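Local coordinates for 5' nucleotidase family protein (Staphylococcus aureus subsp. aureus, PDB 4Q7F) that combines a calcineurin-like phosphoesterase domain, holding a manganese and a magnesium ion, with a 5'-nucleotidase-type C-terminal domain, at residues L131-I135 with V159-T163; I321-Y326 with L509-M515; I404-E409 with K450-V454; V413-V418 with F523-K527. One frame throughout, in Å; residues are numbered along the deposited sequence.

Contact 1: residues L131-I135 with V159-T163; sequences LCANI and VIGLT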
loop_
_atom_site.group_PDB
_atom_site.type_symbol
_atom_site.label_atom_id
_atom_site.label_comp_id
_atom_site.label_asym_id
_atom_site.label_seq_id
_atom_site.Cartn_x
_atom_site.Cartn_y
_atom_site.Cartn_z
ATOM N N LEU A 131 8.501 14.716 8.112
ATOM C CA LEU A 131 9.943 14.641 7.908
ATOM C C LEU A 131 10.306 13.634 6.826
ATOM O O LEU A 131 9.942 12.468 6.928
ATOM C CB LEU A 131 10.630 14.263 9.222
ATOM C CG LEU A 131 10.398 15.243 10.391
ATOM C CD1 LEU A 131 10.972 14.654 11.673
ATOM C CD2 LEU A 131 11.013 16.603 10.114
ATOM N N CYS A 132 10.995 14.107 5.789
ATOM C CA CYS A 132 11.457 13.232 4.684
ATOM C C CYS A 132 12.799 13.737 4.186
ATOM O O CYS A 132 12.865 14.714 3.440
ATOM C CB CYS A 132 10.455 13.209 3.548
ATOM S SG CYS A 132 10.969 12.086 2.227
ATOM N N ALA A 133 13.872 13.067 4.594
ATOM C CA ALA A 133 15.220 13.493 4.216
ATOM C C ALA A 133 15.750 12.951 2.877
ATOM O O ALA A 133 16.765 13.446 2.353
ATOM C CB ALA A 133 16.190 13.131 5.339
ATOM N N ASN A 134 15.068 11.977 2.290
ATOM C CA ASN A 134 15.596 11.375 1.068
ATOM C C ASN A 134 14.793 11.550 -0.227
ATOM O O ASN A 134 15.077 10.891 -1.237
ATOM C CB ASN A 134 15.891 9.899 1.327
ATOM C CG ASN A 134 14.642 9.078 1.521
ATOM O OD1 ASN A 134 13.673 9.542 2.098
ATOM N ND2 ASN A 134 14.657 7.850 1.020
ATOM N N ILE A 135 13.795 12.424 -0.221
ATOM C CA ILE A 135 13.028 12.704 -1.432
ATOM C C ILE A 135 13.238 14.167 -1.719
ATOM O O ILE A 135 12.849 15.041 -0.914
ATOM C CB ILE A 135 11.524 12.419 -1.293
ATOM C CG1 ILE A 135 11.287 10.930 -1.082
ATOM C CG2 ILE A 135 10.781 12.892 -2.537
ATOM C CD1 ILE A 135 9.828 10.528 -0.990
ATOM N N VAL A 159 15.690 12.979 15.301
ATOM C CA VAL A 159 14.777 12.169 14.520
ATOM C C VAL A 159 14.988 12.403 13.037
ATOM O O VAL A 159 15.058 13.539 12.576
ATOM C CB VAL A 159 13.302 12.482 14.846
ATOM C CG1 VAL A 159 12.386 11.525 14.098
ATOM C CG2 VAL A 159 13.048 12.368 16.329
ATOM N N ILE A 160 15.110 11.322 12.287
ATOM C CA ILE A 160 15.247 11.444 10.857
ATOM C C ILE A 160 14.138 10.647 10.180
ATOM O O ILE A 160 13.909 9.488 10.524
ATOM C CB ILE A 160 16.637 10.993 10.351
ATOM C CG1 ILE A 160 16.723 11.186 8.835
ATOM C CG2 ILE A 160 16.927 9.539 10.711
ATOM C CD1 ILE A 160 18.127 10.988 8.273
ATOM N N GLY A 161 13.448 11.297 9.238
ATOM C CA GLY A 161 12.374 10.686 8.457
ATOM C C GLY A 161 12.866 10.264 7.079
ATOM O O GLY A 161 13.530 11.020 6.371
ATOM N N LEU A 162 12.532 9.043 6.702
ATOM C CA LEU A 162 12.953 8.465 5.438
ATOM C C LEU A 162 11.818 7.711 4.806
ATOM O O LEU A 162 10.932 7.199 5.506
ATOM C CB LEU A 162 14.122 7.516 5.671
ATOM C CG LEU A 162 15.407 8.206 6.117
ATOM C CD1 LEU A 162 16.399 7.242 6.764
ATOM C CD2 LEU A 162 16.020 8.955 4.947
ATOM N N THR A 163 11.862 7.627 3.478
ATOM C CA THR A 163 10.815 6.977 2.708
ATOM C C THR A 163 11.397 5.990 1.679
ATOM O O THR A 163 12.467 6.206 1.103
ATOM C CB THR A 163 9.978 8.047 1.968
ATOM O OG1 THR A 163 9.379 8.961 2.916
ATOM C CG2 THR A 163 8.884 7.398 1.152
HETATM O O HOH W 1 9.350 10.686 5.035
#
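Asn134 grips the backbone of Thr163 with both polar atoms of its side-chain amide. Its ND2 donates to Thr163 O at 2.7 Å in an almost straight bond (175°) that lies in the carbonyl plane and meets a lone pair. The return bond runs from Thr163 N to Asn134 OD1 at 3.0 Å, with the donor tilted from the amide carbonyl plane. A first torsion of 69° sets CG of Asn134 between its own backbone N and carbonyl carbon and turns the amide onto the strand. ND2 also serves His182 O. A backbone bond, Ala133 N to Gly161 O at 2.7 Å, supplies the third direct link, and a water donates to both Leu131 O and Thr163 OG1, the latter being bonded to Leu107 O as well. Gly161 CA makes a CA-H...O contact with Leu131 O at 3.4 Å.

Van der Waals contacts flank these bonds. Leu162 crosses Asn134 at about a right angle, its CD2 3.7 Å from Asn134 CG, and Ile135 CD1 rests on Thr163 CB. The apolar pairs are those of Ala133 CB, with Ile160 CG1 at 4.0 Å and with Leu162 CD2. Helix 184-198 covers Ala133 and Ile160.

The loop is thus tied to the end of strand 155-163, in the six-stranded sheet of the phosphoesterase domain, by a buried amide whose two bonds to Thr163 probably fix its rotation.

Contact 2: residues I321-Y326 with L509-M515; sequences ITTLPY and LSNNNLM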
loop_
_atom_site.group_PDB
_atom_site.type_symbol
_atom_site.label_atom_id
_atom_site.label_comp_id
_atom_site.label_asym_id
_atom_site.label_seq_id
_atom_site.Cartn_x
_atom_site.Cartn_y
_atom_site.Cartn_z
ATOM N N ILE A 321 -25.349 2.000 -8.359
ATOM C CA ILE A 321 -24.781 2.224 -9.676
ATOM C C ILE A 321 -25.717 1.619 -10.729
ATOM O O ILE A 321 -26.140 2.304 -11.662
ATOM C CB ILE A 321 -23.384 1.576 -9.812
ATOM C CG1 ILE A 321 -22.449 2.024 -8.667
ATOM C CG2 ILE A 321 -22.787 1.901 -11.171
ATOM C CD1 ILE A 321 -22.091 3.493 -8.702
ATOM N N THR A 322 -26.028 0.333 -10.567
ATOM C CA THR A 322 -26.931 -0.362 -11.475
ATOM C C THR A 322 -27.410 -1.651 -10.824
ATOM O O THR A 322 -26.967 -2.010 -9.713
ATOM C CB THR A 322 -26.254 -0.713 -12.836
ATOM O OG1 THR A 322 -27.239 -1.160 -13.772
ATOM C CG2 THR A 322 -25.199 -1.806 -12.681
ATOM N N THR A 323 -28.336 -2.312 -11.511
ATOM C CA THR A 323 -28.838 -3.621 -11.123
ATOM C C THR A 323 -28.570 -4.533 -12.317
ATOM O O THR A 323 -29.055 -4.279 -13.399
ATOM C CB THR A 323 -30.338 -3.606 -10.821
ATOM O OG1 THR A 323 -30.595 -2.715 -9.731
ATOM C CG2 THR A 323 -30.820 -5.004 -10.441
ATOM N N LEU A 324 -27.784 -5.578 -12.112
ATOM C CA LEU A 324 -27.426 -6.513 -13.168
ATOM C C LEU A 324 -28.448 -7.639 -13.218
ATOM O O LEU A 324 -29.106 -7.911 -12.224
ATOM C CB LEU A 324 -26.055 -7.113 -12.868
ATOM C CG LEU A 324 -24.952 -6.118 -12.510
ATOM C CD1 LEU A 324 -23.695 -6.866 -12.114
ATOM C CD2 LEU A 324 -24.668 -5.166 -13.657
ATOM N N PRO A 325 -28.574 -8.318 -14.372
ATOM C CA PRO A 325 -29.540 -9.420 -14.445
ATOM C C PRO A 325 -29.039 -10.743 -13.843
ATOM O O PRO A 325 -29.784 -11.718 -13.828
ATOM C CB PRO A 325 -29.797 -9.566 -15.946
ATOM C CG PRO A 325 -28.582 -9.024 -16.612
ATOM C CD PRO A 325 -27.889 -8.086 -15.656
ATOM N N TYR A 326 -27.799 -10.774 -13.348
ATOM C CA TYR A 326 -27.234 -11.986 -12.752
ATOM C C TYR A 326 -26.143 -11.673 -11.727
ATOM O O TYR A 326 -25.568 -10.574 -11.718
ATOM C CB TYR A 326 -26.656 -12.879 -13.842
ATOM C CG TYR A 326 -25.720 -12.141 -14.750
ATOM C CD1 TYR A 326 -24.383 -11.978 -14.417
ATOM C CD2 TYR A 326 -26.174 -11.586 -15.942
ATOM C CE1 TYR A 326 -23.522 -11.287 -15.245
ATOM C CE2 TYR A 326 -25.320 -10.895 -16.777
ATOM C CZ TYR A 326 -23.994 -10.750 -16.420
ATOM O OH TYR A 326 -23.134 -10.067 -17.242
ATOM N N LEU A 509 -20.681 -0.257 -16.571
ATOM C CA LEU A 509 -21.939 -0.671 -15.950
ATOM C C LEU A 509 -23.124 0.194 -16.375
ATOM O O LEU A 509 -24.218 -0.317 -16.599
ATOM C CB LEU A 509 -21.816 -0.656 -14.427
ATOM C CG LEU A 509 -21.005 -1.786 -13.792
ATOM C CD1 LEU A 509 -20.825 -1.527 -12.305
ATOM C CD2 LEU A 509 -21.686 -3.127 -14.027
ATOM N N SER A 510 -22.894 1.495 -16.501
ATOM C CA SER A 510 -23.956 2.427 -16.866
ATOM C C SER A 510 -24.352 2.383 -18.342
ATOM O O SER A 510 -25.482 2.723 -18.679
ATOM C CB SER A 510 -23.546 3.859 -16.494
ATOM O OG SER A 510 -23.285 3.969 -15.104
ATOM N N ASN A 511 -23.431 1.960 -19.208
ATOM C CA ASN A 511 -23.660 1.935 -20.661
ATOM C C ASN A 511 -24.118 0.609 -21.275
ATOM O O ASN A 511 -24.598 0.602 -22.403
ATOM C CB ASN A 511 -22.385 2.371 -21.387
ATOM C CG ASN A 511 -21.902 3.739 -20.951
ATOM O OD1 ASN A 511 -22.663 4.545 -20.424
ATOM N ND2 ASN A 511 -20.621 4.003 -21.168
ATOM N N ASN A 512 -23.947 -0.506 -20.569
ATOM C CA ASN A 512 -24.390 -1.802 -21.096
ATOM C C ASN A 512 -25.428 -2.425 -20.169
ATOM O O ASN A 512 -25.095 -3.182 -19.257
ATOM C CB ASN A 512 -23.215 -2.758 -21.303
ATOM C CG ASN A 512 -23.625 -4.029 -22.032
ATOM O OD1 ASN A 512 -24.772 -4.171 -22.460
ATOM N ND2 ASN A 512 -22.687 -4.954 -22.184
ATOM N N ASN A 513 -26.690 -2.094 -20.422
ATOM C CA ASN A 513 -27.820 -2.572 -19.611
ATOM C C ASN A 513 -28.037 -4.095 -19.615
ATOM O O ASN A 513 -28.192 -4.702 -18.551
ATOM C CB ASN A 513 -29.109 -1.866 -20.066
ATOM C CG ASN A 513 -30.283 -2.116 -19.132
ATOM O OD1 ASN A 513 -30.103 -2.439 -17.958
ATOM N ND2 ASN A 513 -31.493 -1.938 -19.648
ATOM N N LEU A 514 -28.036 -4.702 -20.802
ATOM C CA LEU A 514 -28.275 -6.154 -20.937
ATOM C C LEU A 514 -27.136 -7.029 -20.402
ATOM O O LEU A 514 -27.341 -8.208 -20.110
ATOM C CB LEU A 514 -28.614 -6.528 -22.390
ATOM C CG LEU A 514 -30.029 -6.176 -22.885
ATOM C CD1 LEU A 514 -30.352 -4.692 -22.761
ATOM C CD2 LEU A 514 -30.213 -6.640 -24.324
HETATM N N MSE A 515 -25.944 -6.453 -20.290
HETATM C CA MSE A 515 -24.778 -7.155 -19.747
HETATM C C MSE A 515 -24.535 -8.490 -20.387
HETATM O O MSE A 515 -24.408 -9.507 -19.700
HETATM C CB MSE A 515 -24.940 -7.338 -18.235
HETATM C CG MSE A 515 -24.914 -6.006 -17.492
HETATM SE SE MSE A 515 -23.101 -5.206 -17.526
HETATM C CE MSE A 515 -22.116 -6.661 -16.627
#
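Leu509, at the end of helix 501-511, pushes its side chain into the hollow lined by Ile321, Thr322 and Leu324. Each part of it finds a different neighbour. CD1 faces Ile321 CG2 at 4.1 Å, CB lies against Thr322 CG2 at 4.0 Å, and CD2 makes the tightest fit, 3.6 Å from Leu324 CD2, where the two leucines cross at about a right angle. Phe346, Phe371 and Val375 also touch this leucine.

Leu324 CD2 fits between Leu509 and Met515, 3.9 Å from CG of the latter, a selenomethionine. The Met515 chain is bent at both chi2 (-70°) and chi3 (-59°), which curls selenium and CE back over Leu324 and carries CE to within 3.6 Å of Tyr326 OH. Pro325 crosses the base of Met515 at about a right angle, its CD 4.0 Å from Met515 CB. Tyr326 closes the row: its hydroxyl donates to Met515 O at 2.8 Å, the carbonyl oxygen lying at the ring edge, in plane, while the phenol crosses the Met515 side chain at about a right angle.

The helix end therefore packs on strand 320-323, and the loop after it on residues 324-326. That strand belongs to a two-stranded antiparallel sheet, where Ile321 and Thr322 both face Val375, the pattern of a classic beta bulge.

Contact 3: residues I404-E409 with K450-V454; sequences IERSAE and KGQRV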
loop_
_atom_site.group_PDB
_atom_site.type_symbol
_atom_site.label_atom_id
_atom_site.label_comp_id
_atom_site.label_asym_id
_atom_site.label_seq_id
_atom_site.Cartn_x
_atom_site.Cartn_y
_atom_site.Cartn_z
ATOM N N ILE A 404 3.024 -13.193 -18.549
ATOM C CA ILE A 404 2.162 -14.283 -18.055
ATOM C C ILE A 404 3.003 -15.223 -17.179
ATOM O O ILE A 404 2.492 -15.777 -16.227
ATOM C CB ILE A 404 1.428 -15.039 -19.186
ATOM C CG1 ILE A 404 0.540 -14.078 -19.977
ATOM C CG2 ILE A 404 0.529 -16.115 -18.610
ATOM C CD1 ILE A 404 -0.060 -14.655 -21.253
ATOM N N GLU A 405 4.290 -15.391 -17.490
ATOM C CA GLU A 405 5.151 -16.244 -16.667
ATOM C C GLU A 405 5.343 -15.596 -15.267
ATOM O O GLU A 405 5.459 -16.288 -14.256
ATOM C CB GLU A 405 6.500 -16.458 -17.344
ATOM C CG GLU A 405 6.466 -17.313 -18.614
ATOM C CD GLU A 405 6.263 -18.798 -18.360
ATOM O OE1 GLU A 405 6.067 -19.176 -17.201
ATOM O OE2 GLU A 405 6.290 -19.630 -19.337
ATOM N N ARG A 406 5.353 -14.274 -15.212
ATOM C CA ARG A 406 5.528 -13.581 -13.916
ATOM C C ARG A 406 4.304 -13.896 -13.048
ATOM O O ARG A 406 4.457 -14.350 -11.919
ATOM C CB ARG A 406 5.740 -12.101 -14.092
ATOM C CG ARG A 406 5.606 -11.265 -12.799
ATOM C CD ARG A 406 6.468 -11.742 -11.638
ATOM N NE ARG A 406 6.216 -10.921 -10.441
ATOM C CZ ARG A 406 6.494 -11.286 -9.193
ATOM N NH1 ARG A 406 7.054 -12.478 -8.933
ATOM N NH2 ARG A 406 6.208 -10.459 -8.193
ATOM N N SER A 407 3.106 -13.702 -13.601
ATOM C CA SER A 407 1.873 -14.034 -12.908
ATOM C C SER A 407 1.865 -15.506 -12.493
ATOM O O SER A 407 1.470 -15.794 -11.395
ATOM C CB SER A 407 0.644 -13.746 -13.782
ATOM O OG SER A 407 0.623 -12.389 -14.193
ATOM N N ALA A 408 2.270 -16.434 -13.387
ATOM C CA ALA A 408 2.295 -17.872 -13.091
ATOM C C ALA A 408 3.186 -18.254 -11.893
ATOM O O ALA A 408 3.038 -19.358 -11.328
ATOM C CB ALA A 408 2.679 -18.700 -14.363
ATOM N N GLU A 409 4.101 -17.367 -11.514
ATOM C CA GLU A 409 4.966 -17.556 -10.335
ATOM C C GLU A 409 4.152 -17.531 -9.039
ATOM O O GLU A 409 4.627 -17.959 -7.993
ATOM C CB GLU A 409 6.034 -16.466 -10.242
ATOM C CG GLU A 409 7.051 -16.497 -11.363
ATOM C CD GLU A 409 8.022 -15.344 -11.292
ATOM O OE1 GLU A 409 8.086 -14.663 -10.219
ATOM O OE2 GLU A 409 8.707 -15.095 -12.304
ATOM N N LYS A 450 9.708 -22.083 -12.895
ATOM C CA LYS A 450 9.236 -20.727 -13.094
ATOM C C LYS A 450 9.878 -20.166 -14.348
ATOM O O LYS A 450 11.048 -20.443 -14.621
ATOM C CB LYS A 450 9.568 -19.840 -11.868
ATOM C CG LYS A 450 8.829 -20.271 -10.620
ATOM C CD LYS A 450 9.050 -19.314 -9.433
ATOM C CE LYS A 450 8.191 -19.715 -8.234
ATOM N NZ LYS A 450 8.316 -18.757 -7.086
ATOM N N GLY A 451 9.110 -19.394 -15.118
ATOM C CA GLY A 451 9.613 -18.844 -16.360
ATOM C C GLY A 451 9.357 -19.755 -17.585
ATOM O O GLY A 451 9.569 -19.334 -18.724
ATOM N N GLN A 452 8.935 -21.002 -17.379
ATOM C CA GLN A 452 8.607 -21.858 -18.516
ATOM C C GLN A 452 7.346 -22.682 -18.279
ATOM O O GLN A 452 7.194 -23.794 -18.782
ATOM C CB GLN A 452 9.789 -22.731 -18.914
ATOM C CG GLN A 452 10.240 -23.731 -17.888
ATOM C CD GLN A 452 11.537 -24.376 -18.299
ATOM O OE1 GLN A 452 11.556 -25.497 -18.813
ATOM N NE2 GLN A 452 12.624 -23.640 -18.155
ATOM N N ARG A 453 6.407 -22.054 -17.597
ATOM C CA ARG A 453 5.151 -22.661 -17.211
ATOM C C ARG A 453 3.994 -22.337 -18.130
ATOM O O ARG A 453 2.941 -22.945 -17.981
ATOM C CB ARG A 453 4.737 -22.140 -15.805
ATOM C CG ARG A 453 5.660 -22.532 -14.660
ATOM C CD ARG A 453 5.190 -21.954 -13.320
ATOM N NE ARG A 453 5.876 -22.594 -12.188
ATOM C CZ ARG A 453 5.710 -22.262 -10.910
ATOM N NH1 ARG A 453 4.869 -21.314 -10.567
ATOM N NH2 ARG A 453 6.365 -22.921 -9.971
ATOM N N VAL A 454 4.144 -21.339 -19.004
ATOM C CA VAL A 454 3.037 -20.913 -19.862
ATOM C C VAL A 454 3.100 -21.649 -21.215
ATOM O O VAL A 454 4.112 -21.640 -21.847
ATOM C CB VAL A 454 3.050 -19.408 -20.083
ATOM C CG1 VAL A 454 1.903 -18.986 -20.997
ATOM C CG2 VAL A 454 2.949 -18.667 -18.749
HETATM O O HOH W 2 6.474 -18.878 -14.529
HETATM O O HOH W 3 8.542 -15.900 -7.558
#
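The carboxylate of Glu405 is gripped by two consecutive backbone N-H groups where the loop enters strand 454-459. OE1 accepts from Arg453 N at 2.9 Å on its syn lone pair, and OE2 takes Val454 N at 2.8 Å from above the carboxylate plane. In this way helix 397-408 of the C-terminal domain holds the loop leading into a strand of the neighbouring four-stranded sheet. A sharp bend at chi2 (-74°) folds the glutamate chain against Gly451, whose positive phi helps to turn the loop. Water adds to the grip: one molecule donates to both O and OE1 of Glu405 and accepts from Gly451 N. Lys401 forms a salt bridge to OE2, which with the two N-H groups would favour the charged form.

Val454 CG2 makes a close apolar contact with Ile404 CG2 at 3.5 Å, the two side chains crossing at about a right angle. The same methyl lies against the carboxylate, 3.3 Å from Glu405 CD.

Farther along, near the helix end, Arg453 NH1 donates to Ala408 O at 2.8 Å, the oxygen lying in the guanidinium plane; NH1 also reaches Phe411 O. Lys450 CG covers one face of the Arg453 guanidinium, 3.6 Å above its centre. The Lys450 amino group, salt-bridged to Asp423, meets Glu409 indirectly: a water 2.9 Å from Lys450 NZ donates to Glu409 OE1, which Arg406 NH1 also holds in a salt bridge.

Contact 4: residues V413-V418 with F523-K527; sequences VKNDEV and FKVEK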
loop_
_atom_site.group_PDB
_atom_site.type_symbol
_atom_site.label_atom_id
_atom_site.label_comp_id
_atom_site.label_asym_id
_atom_site.label_seq_id
_atom_site.Cartn_x
_atom_site.Cartn_y
_atom_site.Cartn_z
ATOM N N VAL A 413 2.889 -25.994 -5.940
ATOM C CA VAL A 413 2.168 -27.230 -5.711
ATOM C C VAL A 413 2.425 -27.697 -4.280
ATOM O O VAL A 413 3.565 -27.801 -3.857
ATOM C CB VAL A 413 2.613 -28.334 -6.699
ATOM C CG1 VAL A 413 1.985 -29.679 -6.345
ATOM C CG2 VAL A 413 2.275 -27.929 -8.126
ATOM N N LYS A 414 1.348 -27.950 -3.544
ATOM C CA LYS A 414 1.419 -28.479 -2.174
ATOM C C LYS A 414 0.615 -29.750 -2.210
ATOM O O LYS A 414 -0.584 -29.727 -2.511
ATOM C CB LYS A 414 0.850 -27.491 -1.164
ATOM C CG LYS A 414 1.658 -26.210 -1.068
ATOM C CD LYS A 414 0.945 -25.165 -0.212
ATOM C CE LYS A 414 1.563 -23.786 -0.382
ATOM N NZ LYS A 414 0.730 -22.731 0.267
ATOM N N ASN A 415 1.284 -30.861 -1.898
ATOM C CA ASN A 415 0.705 -32.185 -2.005
ATOM C C ASN A 415 0.614 -32.417 -3.508
ATOM O O ASN A 415 1.633 -32.346 -4.215
ATOM C CB ASN A 415 -0.665 -32.297 -1.319
ATOM C CG ASN A 415 -0.614 -31.956 0.158
ATOM O OD1 ASN A 415 0.123 -31.064 0.582
ATOM N ND2 ASN A 415 -1.419 -32.655 0.953
ATOM N N ASP A 416 -0.586 -32.675 -4.008
ATOM C CA ASP A 416 -0.788 -32.850 -5.426
ATOM C C ASP A 416 -1.796 -31.806 -5.876
ATOM O O ASP A 416 -2.504 -31.997 -6.862
ATOM C CB ASP A 416 -1.289 -34.266 -5.712
ATOM C CG ASP A 416 -0.269 -35.326 -5.353
ATOM O OD1 ASP A 416 0.946 -35.043 -5.407
ATOM O OD2 ASP A 416 -0.682 -36.449 -5.030
ATOM N N GLU A 417 -1.845 -30.695 -5.146
ATOM C CA GLU A 417 -2.775 -29.626 -5.436
ATOM C C GLU A 417 -2.060 -28.314 -5.729
ATOM O O GLU A 417 -1.039 -27.976 -5.130
ATOM C CB GLU A 417 -3.748 -29.419 -4.257
ATOM C CG GLU A 417 -4.700 -30.583 -3.990
ATOM C CD GLU A 417 -5.688 -30.833 -5.129
ATOM O OE1 GLU A 417 -5.806 -29.989 -6.039
ATOM O OE2 GLU A 417 -6.361 -31.884 -5.115
ATOM N N VAL A 418 -2.635 -27.571 -6.652
ATOM C CA VAL A 418 -2.123 -26.283 -7.027
ATOM C C VAL A 418 -2.497 -25.381 -5.866
ATOM O O VAL A 418 -3.612 -25.436 -5.384
ATOM C CB VAL A 418 -2.746 -25.811 -8.351
ATOM C CG1 VAL A 418 -2.419 -24.353 -8.644
ATOM C CG2 VAL A 418 -2.286 -26.709 -9.502
ATOM N N PHE A 523 -8.425 -19.718 -19.627
ATOM C CA PHE A 523 -7.118 -20.249 -19.250
ATOM C C PHE A 523 -7.292 -21.416 -18.302
ATOM O O PHE A 523 -8.379 -21.646 -17.793
ATOM C CB PHE A 523 -6.242 -19.171 -18.598
ATOM C CG PHE A 523 -6.709 -18.730 -17.236
ATOM C CD1 PHE A 523 -7.739 -17.811 -17.096
ATOM C CD2 PHE A 523 -6.093 -19.222 -16.082
ATOM C CE1 PHE A 523 -8.158 -17.398 -15.833
ATOM C CE2 PHE A 523 -6.505 -18.820 -14.818
ATOM C CZ PHE A 523 -7.541 -17.910 -14.694
ATOM N N LYS A 524 -6.207 -22.130 -18.062
ATOM C CA LYS A 524 -6.222 -23.308 -17.223
ATOM C C LYS A 524 -4.971 -23.332 -16.424
ATOM O O LYS A 524 -3.906 -22.960 -16.932
ATOM C CB LYS A 524 -6.185 -24.584 -18.086
ATOM C CG LYS A 524 -7.213 -24.639 -19.173
ATOM C CD LYS A 524 -6.993 -25.862 -20.050
ATOM C CE LYS A 524 -7.814 -25.765 -21.305
ATOM N NZ LYS A 524 -7.531 -26.931 -22.201
ATOM N N VAL A 525 -5.082 -23.799 -15.185
ATOM C CA VAL A 525 -3.929 -23.923 -14.301
ATOM C C VAL A 525 -3.936 -25.314 -13.748
ATOM O O VAL A 525 -4.943 -25.768 -13.245
ATOM C CB VAL A 525 -3.981 -22.919 -13.153
ATOM C CG1 VAL A 525 -2.739 -23.059 -12.279
ATOM C CG2 VAL A 525 -4.071 -21.533 -13.734
ATOM N N GLU A 526 -2.818 -25.999 -13.880
ATOM C CA GLU A 526 -2.722 -27.355 -13.421
ATOM C C GLU A 526 -1.260 -27.643 -13.222
ATOM O O GLU A 526 -0.432 -26.769 -13.463
ATOM C CB GLU A 526 -3.316 -28.271 -14.473
ATOM C CG GLU A 526 -2.541 -28.297 -15.779
ATOM C CD GLU A 526 -3.245 -29.110 -16.835
ATOM O OE1 GLU A 526 -2.813 -30.262 -17.075
ATOM O OE2 GLU A 526 -4.262 -28.620 -17.375
ATOM N N LYS A 527 -0.922 -28.846 -12.771
ATOM C CA LYS A 527 0.488 -29.200 -12.621
ATOM C C LYS A 527 1.199 -29.118 -13.971
ATOM O O LYS A 527 0.543 -29.322 -14.996
ATOM C CB LYS A 527 0.663 -30.623 -12.092
ATOM C CG LYS A 527 0.291 -30.865 -10.638
ATOM C CD LYS A 527 0.665 -32.300 -10.289
ATOM C CE LYS A 527 0.474 -32.626 -8.827
ATOM N NZ LYS A 527 1.067 -33.958 -8.554
ATOM O OXT LYS A 527 2.418 -28.890 -14.091
#
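Lys527, the last residue of the chain, reaches across to the hairpin 411-420 and ends beside Asp416. CG stands anti to the carbonyl carbon (chi1 -71°), and beyond it the chain is extended. CB, CG and CD make no close approach to residues 413-418 and carry the chain toward the turn. The first atom to touch is CE. It lies 3.6 Å from Asp416 CA and equally near Asp416 O, and approaches Val413 CG1 at 4.1 Å; the lysine chain crosses that valine at about a right angle. The amino group then completes the contact: NZ stands 3.3 Å from Asp416 OD1, a salt bridge whose hydrogen bond is weak, and also skirts Asp416 CB at 3.7 Å. At the other end of the residue, one oxygen of the C-terminal carboxylate is bonded to His445.

Closer to the sheet the meeting is between valines. Val418 has CG1 anti to its backbone N (chi1 170°), and that methyl touches Val525 CG1 at 3.9 Å, the two side chains crossing at about a right angle. The other methyl, CG2, lies over the backbone of the final strand, 4.0 Å from Glu526 C. Phe411 touches both valines, extending this apolar patch along the hairpin.

Asp416 occupies the third position of a type II' turn from Lys414 to Glu417, closed by the reciprocal bonds Lys414 N to Glu417 O and Glu417 N to Lys414 O. This is a beta hairpin with a two-residue loop, laid against strand 522-526, the outermost strand of a four-stranded sheet.

Contact 1 is the fully buried one and stands apart, in the phosphoesterase domain near the metal ions, about 33 Å from contact 2 and 20 Å from contact 3 between nearest atoms. The other three belong to the C-terminal half. Contacts 3 and 4 adjoin in sequence: helix 397-408 leads into the hairpin 411-420, and both contacts lean on the same four-stranded sheet, through strands 454-459 and 522-526. Helix 501-511 of contact 2 precedes that last strand. Chemistry differs with place rather than with burial alone. Amide and carboxylate groups clasp backbone in contacts 1 and 3; contact 2, partly buried like contact 3, is chiefly apolar interlocking, and surface contact 4 relies on valines and a weak ion pair.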